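Local atomic coordinates of 5-oxoprolinase subunit C (Escherichia coli, PDB entry 5DUD), a protein that catalyses, as part of 5-oxoprolinase, the cleavage of 5-oxoproline to L-glutamate coupled to hydrolysis of ATP to ADP and phosphate. Residues 243-246 and 247-251; 259-263 and 264-268; 281-285 and 286-290. All blocks are in the same frame, centred on the assembly; numbering follows the deposited sequence.

Contact 1. Residues 243-246 and 247-251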
loop_
_atom_site.group_PDB
_atom_site.type_symbol
_atom_site.label_atom_id
_atom_site.label_comp_id
_atom_site.label_asym_id
_atom_site.label_seq_id
_atom_site.Cartn_x
_atom_site.Cartn_y
_atom_site.Cartn_z
ATOM N N ILE A 243 -6.801 -3.900 12.684
ATOM C CA ILE A 243 -5.716 -3.165 12.019
ATOM C C ILE A 243 -6.264 -2.569 10.720
ATOM O O ILE A 243 -6.627 -3.327 9.822
ATOM C CB ILE A 243 -4.484 -4.079 11.740
ATOM C CG1 ILE A 243 -4.016 -4.795 13.031
ATOM C CG2 ILE A 243 -3.323 -3.267 11.113
ATOM C CD1 ILE A 243 -2.794 -5.716 12.854
ATOM N N VAL A 244 -6.275 -1.230 10.598
ATOM C CA VAL A 244 -6.767 -0.538 9.405
ATOM C C VAL A 244 -5.609 -0.353 8.438
ATOM O O VAL A 244 -4.639 0.314 8.781
ATOM C CB VAL A 244 -7.417 0.829 9.735
ATOM C CG1 VAL A 244 -8.108 1.409 8.509
ATOM C CG2 VAL A 244 -8.385 0.729 10.906
ATOM N N LEU A 245 -5.717 -0.896 7.227
ATOM C CA LEU A 245 -4.652 -0.756 6.235
ATOM C C LEU A 245 -4.723 0.622 5.594
ATOM O O LEU A 245 -5.823 1.083 5.291
ATOM C CB LEU A 245 -4.773 -1.845 5.167
ATOM C CG LEU A 245 -4.750 -3.279 5.694
ATOM C CD1 LEU A 245 -4.930 -4.275 4.562
ATOM C CD2 LEU A 245 -3.464 -3.568 6.445
ATOM N N MET A 246 -3.568 1.287 5.404
ATOM C CA MET A 246 -3.501 2.621 4.805
ATOM C C MET A 246 -2.800 2.512 3.428
ATOM O O MET A 246 -2.873 1.453 2.807
ATOM C CB MET A 246 -2.814 3.610 5.773
ATOM C CG MET A 246 -3.488 3.715 7.138
ATOM S SD MET A 246 -5.238 4.188 7.103
ATOM C CE MET A 246 -5.113 5.917 6.658
ATOM N N ASN A 247 -2.177 3.592 2.921
ATOM C CA ASN A 247 -1.611 3.611 1.567
ATOM C C ASN A 247 -0.333 2.765 1.376
ATOM O O ASN A 247 -0.240 2.090 0.355
ATOM C CB ASN A 247 -1.340 5.045 1.120
ATOM C CG ASN A 247 -2.559 5.943 1.122
ATOM O OD1 ASN A 247 -3.491 5.768 1.914
ATOM N ND2 ASN A 247 -2.565 6.964 0.275
ATOM N N ASP A 248 0.630 2.783 2.324
ATOM C CA ASP A 248 1.882 2.009 2.210
ATOM C C ASP A 248 1.734 0.527 2.641
ATOM O O ASP A 248 2.735 -0.196 2.623
ATOM C CB ASP A 248 3.001 2.666 3.043
ATOM C CG ASP A 248 3.516 3.963 2.462
ATOM O OD1 ASP A 248 2.752 4.635 1.736
ATOM O OD2 ASP A 248 4.671 4.332 2.768
ATOM N N ALA A 249 0.515 0.054 2.995
ATOM C CA ALA A 249 0.258 -1.324 3.443
ATOM C C ALA A 249 0.656 -2.411 2.438
ATOM O O ALA A 249 0.891 -2.136 1.263
ATOM C CB ALA A 249 -1.226 -1.497 3.749
ATOM N N GLN A 250 0.670 -3.662 2.930
ATOM C CA GLN A 250 0.914 -4.869 2.137
ATOM C C GLN A 250 -0.130 -5.034 1.043
ATOM O O GLN A 250 -1.310 -4.794 1.307
ATOM C CB GLN A 250 0.823 -6.120 3.035
ATOM C CG GLN A 250 2.107 -6.564 3.683
ATOM C CD GLN A 250 1.935 -7.960 4.245
ATOM O OE1 GLN A 250 2.209 -8.961 3.574
ATOM N NE2 GLN A 250 1.374 -8.068 5.442
ATOM N N THR A 251 0.259 -5.530 -0.143
ATOM C CA THR A 251 -0.731 -5.803 -1.184
ATOM C C THR A 251 -1.466 -7.141 -0.941
ATOM O O THR A 251 -2.608 -7.259 -1.370
ATOM C CB THR A 251 -0.091 -5.803 -2.564
ATOM O OG1 THR A 251 0.885 -6.839 -2.622
ATOM C CG2 THR A 251 0.535 -4.462 -2.916
#
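Leu-245 and Ala-249 meet where the chain leaves strand 243-245 and turns into a loop, within the cyclophilin-like carboxyltransferase domain. The contact shows how a turn can close on a methyl group. The CB of Ala-249 comes in 3.8 Å from CB of Leu-245, and the isobutyl end of Leu-245 adds a second, looser touch, its CD2 lying 4.1 Å from the same Ala-249 CB. With CG set anti to the carbonyl carbon (chi1 -57°) and the chain extended beyond it, Leu-245 carries one methyl past the alanine while also packing on Leu-229. The other side of the turn is polar and faces away from this small apolar patch. Asn-247 points its amide away from the patch, ND2 donating to the carbonyl oxygen of Cys-29, and Asp-248 OD1 forms a salt bridge with Arg-206, so each of these buried side chains has a polar partner beyond the turn. The loop then leaves the patch, and partly exposed Gln-250 packs instead on an aromatic side chain of another protein chain. Back at the packed side, the backbone oxygen of Met-246 also borders the alanine methyl: Met-246 O lies 3.5 Å from Ala-249 CB.

Contact 2. Residues 259-263 and 264-268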
loop_
_atom_site.group_PDB
_atom_site.type_symbol
_atom_site.label_atom_id
_atom_site.label_comp_id
_atom_site.label_asym_id
_atom_site.label_seq_id
_atom_site.Cartn_x
_atom_site.Cartn_y
_atom_site.Cartn_z
ATOM N N ALA A 259 -14.297 -5.417 8.140
ATOM C CA ALA A 259 -14.931 -4.286 7.458
ATOM C C ALA A 259 -13.971 -3.578 6.509
ATOM O O ALA A 259 -12.769 -3.842 6.533
ATOM C CB ALA A 259 -15.465 -3.300 8.487
ATOM N N CYS A 260 -14.510 -2.703 5.652
ATOM C CA CYS A 260 -13.724 -1.921 4.698
ATOM C C CYS A 260 -14.220 -0.485 4.709
ATOM O O CYS A 260 -15.406 -0.252 4.488
ATOM C CB CYS A 260 -13.792 -2.524 3.296
ATOM S SG CYS A 260 -12.710 -1.710 2.090
ATOM N N ILE A 261 -13.324 0.464 5.011
ATOM C CA ILE A 261 -13.641 1.892 5.058
ATOM C C ILE A 261 -13.766 2.423 3.624
ATOM O O ILE A 261 -12.962 2.067 2.755
ATOM C CB ILE A 261 -12.575 2.660 5.883
ATOM C CG1 ILE A 261 -12.568 2.160 7.348
ATOM C CG2 ILE A 261 -12.805 4.177 5.847
ATOM C CD1 ILE A 261 -11.279 2.193 7.961
ATOM N N ILE A 262 -14.794 3.250 3.384
ATOM C CA ILE A 262 -15.066 3.801 2.054
ATOM C C ILE A 262 -14.036 4.883 1.716
ATOM O O ILE A 262 -13.587 5.605 2.606
ATOM C CB ILE A 262 -16.531 4.313 1.903
ATOM C CG1 ILE A 262 -16.861 5.533 2.819
ATOM C CG2 ILE A 262 -17.507 3.157 2.134
ATOM C CD1 ILE A 262 -18.156 6.221 2.526
ATOM N N GLU A 263 -13.665 4.983 0.431
ATOM C CA GLU A 263 -12.667 5.940 -0.067
ATOM C C GLU A 263 -13.008 7.413 0.265
ATOM O O GLU A 263 -12.088 8.205 0.459
ATOM C CB GLU A 263 -12.496 5.771 -1.586
ATOM C CG GLU A 263 -11.334 6.546 -2.187
ATOM C CD GLU A 263 -10.996 6.143 -3.609
ATOM O OE1 GLU A 263 -11.130 6.995 -4.516
ATOM O OE2 GLU A 263 -10.611 4.970 -3.820
ATOM N N ALA A 264 -14.306 7.766 0.357
ATOM C CA ALA A 264 -14.727 9.130 0.696
ATOM C C ALA A 264 -14.394 9.506 2.156
ATOM O O ALA A 264 -14.263 10.694 2.440
ATOM C CB ALA A 264 -16.224 9.291 0.453
ATOM N N ASP A 265 -14.256 8.520 3.074
ATOM C CA ASP A 265 -13.955 8.765 4.492
ATOM C C ASP A 265 -12.501 8.437 4.875
ATOM O O ASP A 265 -12.113 8.695 6.016
ATOM C CB ASP A 265 -14.920 7.959 5.384
ATOM C CG ASP A 265 -16.301 8.582 5.461
ATOM O OD1 ASP A 265 -16.752 9.162 4.449
ATOM O OD2 ASP A 265 -16.933 8.488 6.534
ATOM N N MET A 266 -11.691 7.905 3.943
ATOM C CA MET A 266 -10.286 7.585 4.222
ATOM C C MET A 266 -9.478 8.807 4.664
ATOM O O MET A 266 -8.551 8.653 5.449
ATOM C CB MET A 266 -9.606 6.965 2.985
ATOM C CG MET A 266 -9.938 5.503 2.765
ATOM S SD MET A 266 -9.299 4.411 4.058
ATOM C CE MET A 266 -7.549 4.509 3.750
ATOM N N TYR A 267 -9.810 10.011 4.153
ATOM C CA TYR A 267 -9.089 11.234 4.513
ATOM C C TYR A 267 -9.242 11.578 6.008
ATOM O O TYR A 267 -8.338 12.200 6.563
ATOM C CB TYR A 267 -9.512 12.428 3.627
ATOM C CG TYR A 267 -10.803 13.130 3.994
ATOM C CD1 TYR A 267 -10.799 14.219 4.856
ATOM C CD2 TYR A 267 -11.996 12.809 3.363
ATOM C CE1 TYR A 267 -11.971 14.909 5.158
ATOM C CE2 TYR A 267 -13.175 13.497 3.646
ATOM C CZ TYR A 267 -13.157 14.557 4.536
ATOM O OH TYR A 267 -14.331 15.215 4.827
ATOM N N HIS A 268 -10.344 11.159 6.669
ATOM C CA HIS A 268 -10.543 11.444 8.096
ATOM C C HIS A 268 -9.506 10.735 8.999
ATOM O O HIS A 268 -9.094 11.320 9.999
ATOM C CB HIS A 268 -11.953 11.050 8.567
ATOM C CG HIS A 268 -13.054 11.918 8.043
ATOM N ND1 HIS A 268 -13.744 12.782 8.871
ATOM C CD2 HIS A 268 -13.575 12.001 6.798
ATOM C CE1 HIS A 268 -14.651 13.368 8.108
ATOM N NE2 HIS A 268 -14.595 12.917 6.855
#
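Ile-262 meets Asp-265 and Met-266 at the turn between strand 257-261 and helix 266-271 of this cyclophilin-like domain, where its one carbonyl oxygen receives both of their amides. Asp-265 N donates to Ile-262 O at 3.0 Å, approaching well above the carbonyl plane, while Met-266 N reaches the same oxygen in a weak bond of 3.3 Å. The side chains of Ile-262 and Asp-265 run side by side in the same direction, bringing CD1 of the isoleucine within 3.8 Å of Asp-265 OD1. Placing CG1 between the backbone N and the carbonyl carbon (chi1 65°) turns the CG1-CD1 arm toward Asp-265 and the methyl of Ala-264. One residue earlier, Ile-261 crosses Met-266 at roughly a right angle, the bent thioether bringing its sulfur to the isoleucine branch. Farther out, Arg-175 makes a salt bridge with Asp-265 OD1 and also touches Ile-262, and Ala-288 and Ala-291 of helix 285-302 pack on Ile-262. Replacing Ile-262 with an alanine would probably strip the Ala-264 methyl of its CD1 neighbour and open a gap against Ala-288 and Ala-291. At the Ile-261 crossing, CG2 lies 3.9 Å from Met-266 SD.

Contact 3. Residues 281-285 and 286-290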
loop_
_atom_site.group_PDB
_atom_site.type_symbol
_atom_site.label_atom_id
_atom_site.label_comp_id
_atom_site.label_asym_id
_atom_site.label_seq_id
_atom_site.Cartn_x
_atom_site.Cartn_y
_atom_site.Cartn_z
ATOM N N VAL A 281 -19.253 3.694 11.513
ATOM C CA VAL A 281 -20.666 3.810 11.157
ATOM C C VAL A 281 -20.980 2.738 10.107
ATOM O O VAL A 281 -20.253 2.624 9.123
ATOM C CB VAL A 281 -20.982 5.242 10.642
ATOM C CG1 VAL A 281 -22.372 5.316 10.002
ATOM C CG2 VAL A 281 -20.855 6.270 11.758
ATOM N N GLN A 282 -22.065 1.968 10.291
ATOM C CA GLN A 282 -22.454 0.941 9.309
ATOM C C GLN A 282 -23.040 1.622 8.064
ATOM O O GLN A 282 -23.973 2.421 8.176
ATOM C CB GLN A 282 -23.446 -0.060 9.908
ATOM C CG GLN A 282 -23.525 -1.371 9.120
ATOM C CD GLN A 282 -24.300 -2.467 9.820
ATOM O OE1 GLN A 282 -24.533 -2.435 11.033
ATOM N NE2 GLN A 282 -24.697 -3.483 9.066
ATOM N N CYS A 283 -22.452 1.331 6.896
ATOM C CA CYS A 283 -22.774 1.967 5.634
ATOM C C CYS A 283 -23.476 1.006 4.674
ATOM O O CYS A 283 -23.680 -0.168 4.981
ATOM C CB CYS A 283 -21.486 2.510 5.019
ATOM S SG CYS A 283 -21.742 3.615 3.608
ATOM N N SER A 284 -23.828 1.537 3.490
ATOM C CA SER A 284 -24.489 0.838 2.384
ATOM C C SER A 284 -23.743 1.117 1.062
ATOM O O SER A 284 -23.051 2.129 0.936
ATOM C CB SER A 284 -25.950 1.272 2.293
ATOM O OG SER A 284 -26.474 1.197 0.977
ATOM N N LEU A 285 -23.913 0.236 0.072
ATOM C CA LEU A 285 -23.195 0.354 -1.198
ATOM C C LEU A 285 -23.611 1.618 -1.976
ATOM O O LEU A 285 -22.735 2.276 -2.534
ATOM C CB LEU A 285 -23.394 -0.913 -2.056
ATOM C CG LEU A 285 -22.433 -1.111 -3.229
ATOM C CD1 LEU A 285 -21.005 -1.328 -2.751
ATOM C CD2 LEU A 285 -22.868 -2.284 -4.099
ATOM N N GLU A 286 -24.915 1.976 -1.990
ATOM C CA GLU A 286 -25.390 3.190 -2.673
ATOM C C GLU A 286 -24.865 4.431 -1.961
ATOM O O GLU A 286 -24.483 5.396 -2.621
ATOM C CB GLU A 286 -26.932 3.221 -2.745
ATOM C CG GLU A 286 -27.547 4.503 -3.303
ATOM C CD GLU A 286 -26.966 5.030 -4.603
ATOM O OE1 GLU A 286 -26.629 4.209 -5.486
ATOM O OE2 GLU A 286 -26.862 6.270 -4.741
ATOM N N GLU A 287 -24.777 4.375 -0.628
ATOM C CA GLU A 287 -24.254 5.489 0.158
ATOM C C GLU A 287 -22.741 5.609 -0.053
ATOM O O GLU A 287 -22.229 6.713 -0.235
ATOM C CB GLU A 287 -24.574 5.323 1.652
ATOM C CG GLU A 287 -26.053 5.185 1.970
ATOM C CD GLU A 287 -26.363 5.010 3.446
ATOM O OE1 GLU A 287 -27.450 4.474 3.759
ATOM O OE2 GLU A 287 -25.508 5.367 4.290
ATOM N N ALA A 288 -22.040 4.470 -0.085
ATOM C CA ALA A 288 -20.599 4.436 -0.311
ATOM C C ALA A 288 -20.218 4.970 -1.692
ATOM O O ALA A 288 -19.171 5.603 -1.814
ATOM C CB ALA A 288 -20.088 3.016 -0.152
ATOM N N LEU A 289 -21.038 4.679 -2.722
ATOM C CA LEU A 289 -20.797 5.114 -4.102
ATOM C C LEU A 289 -21.212 6.568 -4.324
ATOM O O LEU A 289 -20.514 7.275 -5.052
ATOM C CB LEU A 289 -21.528 4.202 -5.098
ATOM C CG LEU A 289 -20.947 2.795 -5.232
ATOM C CD1 LEU A 289 -21.979 1.822 -5.782
ATOM C CD2 LEU A 289 -19.645 2.790 -6.049
ATOM N N LYS A 290 -22.332 7.022 -3.718
ATOM C CA LYS A 290 -22.774 8.419 -3.837
ATOM C C LYS A 290 -21.792 9.333 -3.096
ATOM O O LYS A 290 -21.489 10.420 -3.585
ATOM C CB LYS A 290 -24.200 8.608 -3.297
#
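Ser-284 and Glu-287 lie against each other at the N-terminal end of helix 285-302, where the chain passes from strand 277-282 into the helix and Ser-284 takes the N-cap position. The cap is an example of a side-chain oxygen standing in for the carbonyl that a first-turn amide lacks. With OG swung roughly anti to the backbone N (chi1 151°), Ser-284 OG accepts from Glu-286 N in a weak bond of 3.4 Å. Glu-287 returns across the same end: CG stands anti to its own carbonyl carbon, and the extended chain runs back past the serine, so that the carboxylate atom OE1 comes within 3.8 Å of Ser-284 CB. That is a van der Waals approach of a carboxylate to a methylene; a crystal neighbour also touches Glu-287, and its position may be partly set by the lattice.

Behind the cap, Cys-283 turns its sulfur against the first turn of the helix, SG lying 3.8 Å from Glu-287 CB and a little farther from the methyl of Ala-288. Regular helical bonds then take over. Ala-288 N donates to Ser-284 O at 2.7 Å, nearly in line with the carbonyl bond, and Leu-289 N donates to Leu-285 O. One turn apart, Leu-285 and Leu-289 lie side by side and point the same way. Both meet the chain of another protein, where Leu-285 packs on an apolar side chain and Leu-289 on an acidic one. Ala-288 rests on Leu-177 of strand 173-178. Within the leucine pair, CG of Leu-285 sits 3.9 Å from CD1 of Leu-289.

The three contacts follow one another along the chain, and all reach the same mixed sheet. Contacts 1 and 2 have centres about 12 Å apart and touch directly: Val-244 CG1 packs on Ile-261 CD1, and Met-246 CE lies 4.0 Å from Met-266 CE, joining the turn after strand 243-245 to helix 266-271. Contacts 2 and 3, with centres about 10 Å apart, meet where Ile-262 CG2 lies 3.5 Å from Ala-288 CB. Contacts 1 and 3 do not touch, their nearest atoms being about 11 Å apart; contact 2 touches both and so lies between them. No substrate or nucleotide site is placed at any of the three; they are packing around one sheet, with parts of each also meeting the partner protein.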